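E3 ubiquitin-protein ligase TRIM65 (Homo sapiens, PDB 7JL4) acts as an E3 ubiquitin ligase in innate immunity, autophagy and inflammation, and is seen here as its PRY-SPRY (B30.2) domain alone. Local coordinates at residues A[15-29]-A[62-76]. Residues are numbered along the deposited sequence; the frame is centred on the assembly and turned at random.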
ATOM      1  N   LEU A  15      -7.838  13.962  -8.525  1.00 25.27           N
ATOM      2  CA  LEU A  15      -7.190  12.656  -8.402  1.00 27.42           C
ATOM      3  C   LEU A  15      -8.178  11.524  -8.654  1.00 26.67           C
ATOM      4  O   LEU A  15      -7.831  10.505  -9.282  1.00 24.32           O
ATOM      5  CB  LEU A  15      -6.571  12.508  -7.009  1.00 23.31           C
ATOM      6  CG  LEU A  15      -5.366  13.363  -6.718  1.00 26.22           C
ATOM      7  CD1 LEU A  15      -5.020  13.337  -5.213  1.00 30.14           C
ATOM      8  CD2 LEU A  15      -4.234  12.826  -7.557  1.00 26.36           C
ATOM      9  N   TRP A  16      -9.416  11.686  -8.166  1.00 22.41           N
ATOM     10  CA  TRP A  16     -10.439  10.662  -8.301  1.00 26.88           C
ATOM     11  C   TRP A  16     -10.845  10.426  -9.744  1.00 27.53           C
ATOM     12  O   TRP A  16     -11.564   9.463 -10.007  1.00 24.06           O
ATOM     13  CB  TRP A  16     -11.712  11.032  -7.526  1.00 28.60           C
ATOM     14  CG  TRP A  16     -11.640  10.914  -6.031  1.00 27.38           C
ATOM     15  CD1 TRP A  16     -10.542  10.592  -5.251  1.00 29.03           C
ATOM     16  CD2 TRP A  16     -12.725  11.132  -5.130  1.00 28.95           C
ATOM     17  NE1 TRP A  16     -10.905  10.589  -3.919  1.00 25.32           N
ATOM     18  CE2 TRP A  16     -12.241  10.914  -3.825  1.00 35.78           C
ATOM     19  CE3 TRP A  16     -14.077  11.482  -5.307  1.00 32.68           C
ATOM     20  CZ2 TRP A  16     -13.064  11.040  -2.693  1.00 37.24           C
ATOM     21  CZ3 TRP A  16     -14.893  11.600  -4.184  1.00 44.43           C
ATOM     22  CH2 TRP A  16     -14.377  11.386  -2.893  1.00 41.48           C
ATOM     23  N   GLN A  17     -10.452  11.291 -10.678  1.00 25.25           N
ATOM     24  CA  GLN A  17     -10.828  11.032 -12.061  1.00 30.69           C
ATOM     25  C   GLN A  17     -10.230   9.722 -12.566  1.00 30.07           C
ATOM     26  O   GLN A  17     -10.765   9.131 -13.513  1.00 24.03           O
ATOM     27  CB  GLN A  17     -10.426  12.211 -12.944  1.00 30.91           C
ATOM     28  CG  GLN A  17     -11.180  13.507 -12.534  1.00 37.20           C
ATOM     29  CD  GLN A  17     -12.702  13.311 -12.278  1.00 51.84           C
ATOM     30  OE1 GLN A  17     -13.488  13.006 -13.196  1.00 39.89           O
ATOM     31  NE2 GLN A  17     -13.109  13.469 -11.002  1.00 33.96           N
ATOM     32  N   ASN A  18      -9.184   9.218 -11.910  1.00 27.20           N
ATOM     33  CA  ASN A  18      -8.580   7.933 -12.242  1.00 26.48           C
ATOM     34  C   ASN A  18      -8.788   6.885 -11.145  1.00 24.49           C
ATOM     35  O   ASN A  18      -7.990   5.949 -11.016  1.00 26.25           O
ATOM     36  CB  ASN A  18      -7.090   8.118 -12.512  1.00 26.59           C
ATOM     37  CG  ASN A  18      -6.820   9.115 -13.613  1.00 28.18           C
ATOM     38  OD1 ASN A  18      -7.282   8.966 -14.745  1.00 27.04           O
ATOM     39  ND2 ASN A  18      -6.092  10.166 -13.275  1.00 27.68           N
ATOM     40  N   TYR A  19      -9.871   6.998 -10.370  1.00 25.73           N
ATOM     41  CA  TYR A  19     -10.047   6.131  -9.206  1.00 23.59           C
ATOM     42  C   TYR A  19     -10.194   4.665  -9.609  1.00 28.86           C
ATOM     43  O   TYR A  19     -10.933   4.335 -10.537  1.00 24.13           O
ATOM     44  CB  TYR A  19     -11.271   6.583  -8.388  1.00 23.93           C
ATOM     45  CG  TYR A  19     -11.159   6.134  -6.946  1.00 22.48           C
ATOM     46  CD1 TYR A  19     -11.349   4.801  -6.583  1.00 23.73           C
ATOM     47  CD2 TYR A  19     -10.685   7.023  -5.979  1.00 22.58           C
ATOM     48  CE1 TYR A  19     -11.188   4.395  -5.274  1.00 22.92           C
ATOM     49  CE2 TYR A  19     -10.488   6.621  -4.668  1.00 20.87           C
ATOM     50  CZ  TYR A  19     -10.719   5.306  -4.334  1.00 24.90           C
ATOM     51  OH  TYR A  19     -10.545   4.885  -3.043  1.00 23.17           O
ATOM     52  N   ARG A  20      -9.502   3.777  -8.889  1.00 19.06           N
ATOM     53  CA  ARG A  20      -9.596   2.328  -9.092  1.00 24.60           C
ATOM     54  C   ARG A  20     -10.010   1.625  -7.803  1.00 25.05           C
ATOM     55  O   ARG A  20      -9.407   1.863  -6.753  1.00 23.02           O
ATOM     56  CB  ARG A  20      -8.259   1.733  -9.576  1.00 21.33           C
ATOM     57  CG  ARG A  20      -7.613   2.426 -10.775  1.00 19.09           C
ATOM     58  CD  ARG A  20      -8.380   2.212 -12.123  1.00 21.70           C
ATOM     59  NE  ARG A  20      -7.809   3.100 -13.138  1.00 23.06           N
ATOM     60  CZ  ARG A  20      -8.472   4.002 -13.857  1.00 26.14           C
ATOM     61  NH1 ARG A  20      -9.794   4.113 -13.772  1.00 26.11           N
ATOM     62  NH2 ARG A  20      -7.805   4.765 -14.710  1.00 24.97           N
ATOM     63  N   ASN A  21     -11.005   0.723  -7.884  1.00 22.97           N
ATOM     64  CA  ASN A  21     -11.459  -0.037  -6.710  1.00 21.58           C
ATOM     65  C   ASN A  21     -10.644  -1.336  -6.588  1.00 24.91           C
ATOM     66  O   ASN A  21     -10.784  -2.251  -7.402  1.00 22.11           O
ATOM     67  CB  ASN A  21     -12.968  -0.319  -6.789  1.00 22.40           C
ATOM     68  CG  ASN A  21     -13.828   0.957  -6.672  1.00 29.68           C
ATOM     69  OD1 ASN A  21     -13.392   1.969  -6.121  1.00 24.00           O
ATOM     70  ND2 ASN A  21     -15.054   0.910  -7.213  1.00 30.81           N
ATOM     71  N   LEU A  22      -9.802  -1.426  -5.562  1.00 25.30           N
ATOM     72  CA  LEU A  22      -8.877  -2.540  -5.383  1.00 20.03           C
ATOM     73  C   LEU A  22      -9.452  -3.597  -4.445  1.00 20.95           C
ATOM     74  O   LEU A  22     -10.300  -3.308  -3.592  1.00 24.56           O
ATOM     75  CB  LEU A  22      -7.539  -2.047  -4.808  1.00 18.99           C
ATOM     76  CG  LEU A  22      -6.777  -0.958  -5.566  1.00 21.62           C
ATOM     77  CD1 LEU A  22      -5.478  -0.672  -4.811  1.00 20.51           C
ATOM     78  CD2 LEU A  22      -6.549  -1.317  -7.032  1.00 26.54           C
ATOM     79  N   THR A  23      -8.966  -4.836  -4.605  1.00 17.24           N
ATOM     80  CA  THR A  23      -9.276  -5.927  -3.678  1.00 23.56           C
ATOM     81  C   THR A  23      -8.001  -6.701  -3.366  1.00 24.61           C
ATOM     82  O   THR A  23      -7.097  -6.784  -4.200  1.00 24.62           O
ATOM     83  CB  THR A  23     -10.335  -6.893  -4.231  1.00 27.48           C
ATOM     84  OG1 THR A  23      -9.916  -7.388  -5.506  1.00 28.79           O
ATOM     85  CG2 THR A  23     -11.682  -6.206  -4.392  1.00 25.40           C
ATOM     86  N   PHE A  24      -7.926  -7.264  -2.161  1.00 26.14           N
ATOM     87  CA  PHE A  24      -6.764  -8.072  -1.797  1.00 21.05           C
ATOM     88  C   PHE A  24      -6.799  -9.430  -2.497  1.00 26.73           C
ATOM     89  O   PHE A  24      -7.858  -9.934  -2.885  1.00 25.74           O
ATOM     90  CB  PHE A  24      -6.693  -8.251  -0.274  1.00 22.53           C
ATOM     91  CG  PHE A  24      -6.425  -6.971   0.459  1.00 26.57           C
ATOM     92  CD1 PHE A  24      -5.200  -6.323   0.324  1.00 25.96           C
ATOM     93  CD2 PHE A  24      -7.395  -6.403   1.274  1.00 25.86           C
ATOM     94  CE1 PHE A  24      -4.943  -5.124   1.018  1.00 21.81           C
ATOM     95  CE2 PHE A  24      -7.144  -5.225   1.983  1.00 26.59           C
ATOM     96  CZ  PHE A  24      -5.920  -4.573   1.842  1.00 21.27           C
ATOM     97  N   ASP A  25      -5.608  -9.998  -2.708  1.00 22.09           N
ATOM     98  CA  ASP A  25      -5.449 -11.326  -3.279  1.00 23.68           C
ATOM     99  C   ASP A  25      -5.282 -12.305  -2.131  1.00 28.08           C
ATOM    100  O   ASP A  25      -4.226 -12.301  -1.481  1.00 29.09           O
ATOM    101  CB  ASP A  25      -4.226 -11.354  -4.205  1.00 27.10           C
ATOM    102  CG  ASP A  25      -3.841 -12.751  -4.667  1.00 36.94           C
ATOM    103  OD1 ASP A  25      -4.554 -13.736  -4.365  1.00 36.13           O
ATOM    104  OD2 ASP A  25      -2.775 -12.865  -5.327  1.00 35.13           O
ATOM    105  N   PRO A  26      -6.286 -13.136  -1.829  1.00 31.55           N
ATOM    106  CA  PRO A  26      -6.174 -14.059  -0.674  1.00 27.99           C
ATOM    107  C   PRO A  26      -5.097 -15.119  -0.816  1.00 32.97           C
ATOM    108  O   PRO A  26      -4.623 -15.624   0.209  1.00 33.52           O
ATOM    109  CB  PRO A  26      -7.572 -14.704  -0.592  1.00 36.21           C
ATOM    110  CG  PRO A  26      -8.242 -14.416  -1.928  1.00 38.72           C
ATOM    111  CD  PRO A  26      -7.614 -13.178  -2.480  1.00 27.29           C
ATOM    112  N   VAL A  27      -4.708 -15.494  -2.038  1.00 31.06           N
ATOM    113  CA  VAL A  27      -3.661 -16.499  -2.192  1.00 34.64           C
ATOM    114  C   VAL A  27      -2.322 -15.950  -1.695  1.00 32.26           C
ATOM    115  O   VAL A  27      -1.496 -16.692  -1.145  1.00 38.48           O
ATOM    116  CB  VAL A  27      -3.584 -16.972  -3.657  1.00 38.03           C
ATOM    117  CG1 VAL A  27      -2.558 -18.105  -3.808  1.00 46.39           C
ATOM    118  CG2 VAL A  27      -4.966 -17.427  -4.143  1.00 38.23           C
ATOM    119  N   SER A  28      -2.095 -14.652  -1.869  1.00 31.16           N
ATOM    120  CA  SER A  28      -0.852 -13.999  -1.461  1.00 34.31           C
ATOM    121  C   SER A  28      -0.767 -13.732   0.039  1.00 34.65           C
ATOM    122  O   SER A  28       0.341 -13.547   0.569  1.00 32.54           O
ATOM    123  CB  SER A  28      -0.730 -12.679  -2.220  1.00 30.09           C
ATOM    124  OG  SER A  28      -1.524 -11.692  -1.570  1.00 27.55           O
ATOM    125  N   ALA A  29      -1.900 -13.713   0.731  1.00 29.39           N
ATOM    126  CA  ALA A  29      -1.958 -13.117   2.054  1.00 27.21           C
ATOM    127  C   ALA A  29      -1.179 -13.950   3.068  1.00 35.60           C
ATOM    128  O   ALA A  29      -1.237 -15.187   3.064  1.00 29.51           O
ATOM    129  CB  ALA A  29      -3.409 -12.976   2.501  1.00 32.76           C
ATOM    130  N   VAL A  62       0.611  -8.629   1.978  1.00 21.93           N
ATOM    131  CA  VAL A  62      -0.464  -9.108   1.115  1.00 20.77           C
ATOM    132  C   VAL A  62      -0.493  -8.163  -0.074  1.00 23.72           C
ATOM    133  O   VAL A  62      -0.212  -6.971   0.072  1.00 22.00           O
ATOM    134  CB  VAL A  62      -1.815  -9.124   1.864  1.00 22.16           C
ATOM    135  CG1 VAL A  62      -2.116  -7.733   2.408  1.00 25.21           C
ATOM    136  CG2 VAL A  62      -2.958  -9.621   0.929  1.00 23.16           C
ATOM    137  N   GLN A  63      -0.821  -8.693  -1.259  1.00 22.85           N
ATOM    138  CA  GLN A  63      -0.918  -7.871  -2.460  1.00 21.23           C
ATOM    139  C   GLN A  63      -2.364  -7.838  -2.960  1.00 22.25           C
ATOM    140  O   GLN A  63      -3.241  -8.549  -2.456  1.00 24.78           O
ATOM    141  CB  GLN A  63       0.009  -8.385  -3.571  1.00 26.38           C
ATOM    142  CG  GLN A  63      -0.436  -9.727  -4.158  1.00 30.55           C
ATOM    143  CD  GLN A  63       0.513 -10.283  -5.221  1.00 39.66           C
ATOM    144  OE1 GLN A  63       1.590  -9.741  -5.457  1.00 34.76           O
ATOM    145  NE2 GLN A  63       0.092 -11.361  -5.884  1.00 38.39           N
ATOM    146  N   CYS A  64      -2.619  -6.981  -3.942  1.00 21.42           N
ATOM    147  CA  CYS A  64      -3.965  -6.852  -4.486  1.00 20.62           C
ATOM    148  C   CYS A  64      -4.111  -7.714  -5.727  1.00 19.61           C
ATOM    149  O   CYS A  64      -3.137  -8.184  -6.319  1.00 19.63           O
ATOM    150  CB  CYS A  64      -4.284  -5.395  -4.819  1.00 25.59           C
ATOM    151  SG  CYS A  64      -4.547  -4.355  -3.367  1.00 21.04           S
ATOM    152  N   ALA A  65      -5.359  -7.901  -6.136  1.00 18.77           N
ATOM    153  CA  ALA A  65      -5.664  -8.670  -7.327  1.00 23.92           C
ATOM    154  C   ALA A  65      -5.577  -7.848  -8.599  1.00 25.60           C
ATOM    155  O   ALA A  65      -5.876  -8.379  -9.673  1.00 34.04           O
ATOM    156  CB  ALA A  65      -7.070  -9.266  -7.216  1.00 24.20           C
ATOM    157  N   GLN A  66      -5.211  -6.577  -8.516  1.00 23.37           N
ATOM    158  CA  GLN A  66      -5.129  -5.712  -9.690  1.00 20.62           C
ATOM    159  C   GLN A  66      -3.674  -5.359  -9.977  1.00 27.86           C
ATOM    160  O   GLN A  66      -2.873  -5.215  -9.048  1.00 21.90           O
ATOM    161  CB  GLN A  66      -5.922  -4.413  -9.476  1.00 18.18           C
ATOM    162  CG  GLN A  66      -7.439  -4.649  -9.354  1.00 24.29           C
ATOM    163  CD  GLN A  66      -7.858  -5.169  -7.980  1.00 23.31           C
ATOM    164  OE1 GLN A  66      -7.215  -4.883  -6.953  1.00 22.52           O
ATOM    165  NE2 GLN A  66      -8.924  -5.935  -7.953  1.00 21.96           N
ATOM    166  N   SER A  67      -3.342  -5.187 -11.263  1.00 18.61           N
ATOM    167  CA  SER A  67      -2.019  -4.712 -11.686  1.00 19.46           C
ATOM    168  C   SER A  67      -2.173  -3.585 -12.706  1.00 23.09           C
ATOM    169  O   SER A  67      -3.199  -3.495 -13.404  1.00 21.93           O
ATOM    170  CB  SER A  67      -1.216  -5.847 -12.320  1.00 21.26           C
ATOM    171  OG  SER A  67      -0.959  -6.850 -11.357  1.00 23.65           O
ATOM    172  N   PHE A  68      -1.124  -2.758 -12.866  1.00 17.35           N
ATOM    173  CA  PHE A  68      -1.237  -1.564 -13.722  1.00 19.99           C
ATOM    174  C   PHE A  68      -0.047  -1.424 -14.663  1.00 23.35           C
ATOM    175  O   PHE A  68       1.093  -1.640 -14.251  1.00 20.39           O
ATOM    176  CB  PHE A  68      -1.403  -0.316 -12.819  1.00 20.16           C
ATOM    177  CG  PHE A  68      -2.581  -0.433 -11.878  1.00 22.28           C
ATOM    178  CD1 PHE A  68      -3.872  -0.150 -12.321  1.00 18.53           C
ATOM    179  CD2 PHE A  68      -2.413  -0.913 -10.575  1.00 25.34           C
ATOM    180  CE1 PHE A  68      -4.980  -0.300 -11.488  1.00 19.01           C
ATOM    181  CE2 PHE A  68      -3.515  -1.065  -9.726  1.00 26.42           C
ATOM    182  CZ  PHE A  68      -4.808  -0.765 -10.190  1.00 22.64           C
ATOM    183  N   GLN A  69      -0.280  -1.070 -15.944  1.00 20.60           N
ATOM    184  CA  GLN A  69       0.906  -1.037 -16.813  1.00 24.57           C
ATOM    185  C   GLN A  69       1.079   0.199 -17.697  1.00 35.07           C
ATOM    186  O   GLN A  69       2.195   0.565 -18.071  1.00 54.08           O
ATOM    187  CB  GLN A  69       0.947  -2.278 -17.689  1.00 26.55           C
ATOM    188  CG  GLN A  69       2.165  -2.373 -18.617  1.00 30.92           C
ATOM    189  CD  GLN A  69       1.977  -3.438 -19.679  1.00 32.17           C
ATOM    190  OE1 GLN A  69       1.999  -3.165 -20.887  1.00 45.11           O
ATOM    191  NE2 GLN A  69       1.730  -4.639 -19.239  1.00 28.01           N
ATOM    192  N   ALA A  70       0.008   0.847 -18.069  1.00 33.80           N
ATOM    193  CA  ALA A  70       0.126   2.152 -18.682  1.00 26.11           C
ATOM    194  C   ALA A  70      -0.967   2.968 -18.037  1.00 19.89           C
ATOM    195  O   ALA A  70      -1.604   2.497 -17.091  1.00 23.13           O
ATOM    196  CB  ALA A  70      -0.000   2.036 -20.211  1.00 23.72           C
ATOM    197  N   GLY A  71      -1.221   4.163 -18.563  1.00 22.71           N
ATOM    198  CA  GLY A  71      -2.348   4.935 -18.090  1.00 24.47           C
ATOM    199  C   GLY A  71      -2.056   5.663 -16.787  1.00 23.16           C
ATOM    200  O   GLY A  71      -0.915   5.999 -16.475  1.00 23.86           O
ATOM    201  N   HIS A  72      -3.117   5.911 -16.030  1.00 20.52           N
ATOM    202  CA  HIS A  72      -3.053   6.749 -14.836  1.00 21.05           C
ATOM    203  C   HIS A  72      -4.098   6.207 -13.875  1.00 21.55           C
ATOM    204  O   HIS A  72      -5.239   5.995 -14.288  1.00 20.75           O
ATOM    205  CB  HIS A  72      -3.320   8.210 -15.224  1.00 23.16           C
ATOM    206  CG  HIS A  72      -2.930   9.211 -14.183  1.00 25.53           C
ATOM    207  ND1 HIS A  72      -2.803  10.554 -14.464  1.00 31.62           N
ATOM    208  CD2 HIS A  72      -2.685   9.080 -12.857  1.00 25.15           C
ATOM    209  CE1 HIS A  72      -2.455  11.204 -13.365  1.00 31.82           C
ATOM    210  NE2 HIS A  72      -2.394  10.333 -12.371  1.00 26.82           N
ATOM    211  N   HIS A  73      -3.708   5.965 -12.610  1.00 17.09           N
ATOM    212  CA  HIS A  73      -4.507   5.197 -11.660  1.00 19.04           C
ATOM    213  C   HIS A  73      -4.354   5.803 -10.269  1.00 18.59           C
ATOM    214  O   HIS A  73      -3.260   6.242  -9.905  1.00 20.49           O
ATOM    215  CB  HIS A  73      -4.057   3.715 -11.655  1.00 14.39           C
ATOM    216  CG  HIS A  73      -3.913   3.148 -13.038  1.00 19.01           C
ATOM    217  ND1 HIS A  73      -5.009   2.763 -13.781  1.00 16.38           N
ATOM    218  CD2 HIS A  73      -2.838   2.993 -13.846  1.00 18.37           C
ATOM    219  CE1 HIS A  73      -4.610   2.346 -14.972  1.00 22.45           C
ATOM    220  NE2 HIS A  73      -3.296   2.482 -15.042  1.00 21.05           N
ATOM    221  N   TYR A  74      -5.443   5.819  -9.494  1.00 18.59           N
ATOM    222  CA  TYR A  74      -5.425   6.424  -8.163  1.00 19.21           C
ATOM    223  C   TYR A  74      -6.329   5.614  -7.248  1.00 25.28           C
ATOM    224  O   TYR A  74      -7.405   5.176  -7.664  1.00 19.12           O
ATOM    225  CB  TYR A  74      -5.898   7.897  -8.194  1.00 18.06           C
ATOM    226  CG  TYR A  74      -6.016   8.536  -6.818  1.00 22.59           C
ATOM    227  CD1 TYR A  74      -4.886   9.010  -6.155  1.00 17.41           C
ATOM    228  CD2 TYR A  74      -7.256   8.634  -6.172  1.00 22.52           C
ATOM    229  CE1 TYR A  74      -4.994   9.607  -4.884  1.00 20.52           C
ATOM    230  CE2 TYR A  74      -7.371   9.198  -4.887  1.00 20.52           C
ATOM    231  CZ  TYR A  74      -6.216   9.680  -4.254  1.00 21.68           C
ATOM    232  OH  TYR A  74      -6.271  10.270  -2.998  1.00 22.54           O
ATOM    233  N   TRP A  75      -5.910   5.441  -5.996  1.00 18.72           N
ATOM    234  CA  TRP A  75      -6.769   4.792  -5.014  1.00 18.36           C
ATOM    235  C   TRP A  75      -6.408   5.295  -3.627  1.00 21.46           C
ATOM    236  O   TRP A  75      -5.343   5.892  -3.411  1.00 19.84           O
ATOM    237  CB  TRP A  75      -6.660   3.259  -5.053  1.00 19.79           C
ATOM    238  CG  TRP A  75      -5.252   2.764  -4.908  1.00 25.62           C
ATOM    239  CD1 TRP A  75      -4.572   2.521  -3.728  1.00 25.29           C
ATOM    240  CD2 TRP A  75      -4.317   2.488  -5.971  1.00 20.81           C
ATOM    241  NE1 TRP A  75      -3.285   2.095  -4.004  1.00 23.73           N
ATOM    242  CE2 TRP A  75      -3.103   2.066  -5.365  1.00 23.69           C
ATOM    243  CE3 TRP A  75      -4.393   2.535  -7.372  1.00 22.90           C
ATOM    244  CZ2 TRP A  75      -1.973   1.703  -6.112  1.00 21.66           C
ATOM    245  CZ3 TRP A  75      -3.254   2.176  -8.128  1.00 23.13           C
ATOM    246  CH2 TRP A  75      -2.065   1.760  -7.487  1.00 26.67           C
ATOM    247  N   GLU A  76      -7.328   5.046  -2.693  1.00 22.01           N
ATOM    248  CA  GLU A  76      -7.176   5.460  -1.306  1.00 19.34           C
ATOM    249  C   GLU A  76      -7.327   4.262  -0.381  1.00 25.54           C
ATOM    250  O   GLU A  76      -8.079   3.326  -0.657  1.00 21.08           O
ATOM    251  CB  GLU A  76      -8.188   6.559  -0.944  1.00 21.06           C
ATOM    252  CG  GLU A  76      -7.853   7.882  -1.638  1.00 21.39           C
ATOM    253  CD  GLU A  76      -8.933   8.936  -1.507  1.00 25.24           C
ATOM    254  OE1 GLU A  76      -9.976   8.659  -0.879  1.00 26.77           O
ATOM    255  OE2 GLU A  76      -8.711  10.078  -1.984  1.00 25.21           O
TER
HETATM  256  O   HOH W   1     -12.061   7.106  -1.442  1.00 35.88           O
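Trp16, Tyr19 and Tyr74 form an aromatic cluster where the chain leaving helix 10-15 meets strand 72-76 of the B30.2/SPRY beta-sandwich. Single beta bridges at Tyr19-Tyr74 and Phe24-Cys64 tie residues 15-29 to strand 72-76 in one sheet and to the chain at 61-64, next to the edge strand of the other. At the first bridge Tyr74 N donates to Asn18 O and Arg20 N to Tyr74 O. The Tyr74 ring takes Leu15 CB over the centre of one face, 3.7 Å from the ring centroid. Tyr74 OH donates to Glu76 OE2 at 2.6 Å, on the anti lone pair. Trp16 NE1 donates to Glu76 OE2 at 3.0 Å, from above the carboxylate plane. Glu76 OE1 is satisfied by a salt bridge to Arg12 and by a water shared with Tyr19 OH. That hydroxyl also accepts from Glu76 N and is bonded to Cys189 O. With an alanine in place of Tyr74, Leu15 CB would lose the ring it rests on, and Glu76 OE2, without that hydroxyl, would probably be held less firmly beside Trp16.

Arg20 bends at chi2 (-70°), bringing NE to His73 ND1 at 2.9 Å in a nearly straight bond. The bond lies close to both the imidazole and guanidinium planes. His73 NE2 donates to Ala70 O, and with both ring nitrogens bonded the imidazole is probably held against rotation. Leu22 CD1 sits over the five-membered ring of Trp75.

Beyond it, the Gln66 amide grips Thr23 twice: OE1 accepts from Thr23 N, and Gln66 NE2 donates to Thr23 OG1 at 3.0 Å. Thr23 O accepts from Ala65 N, and Gln63 O from Asp25 N. Ser28 OG donates to Asp25 O and accepts from Gln63 N at 3.1 Å. Asp25 OD1 closes an Asx turn with Val27 N, while Asp25 OD2 receives Gln63 NE2 on its anti lone pair, 3.3 Å away.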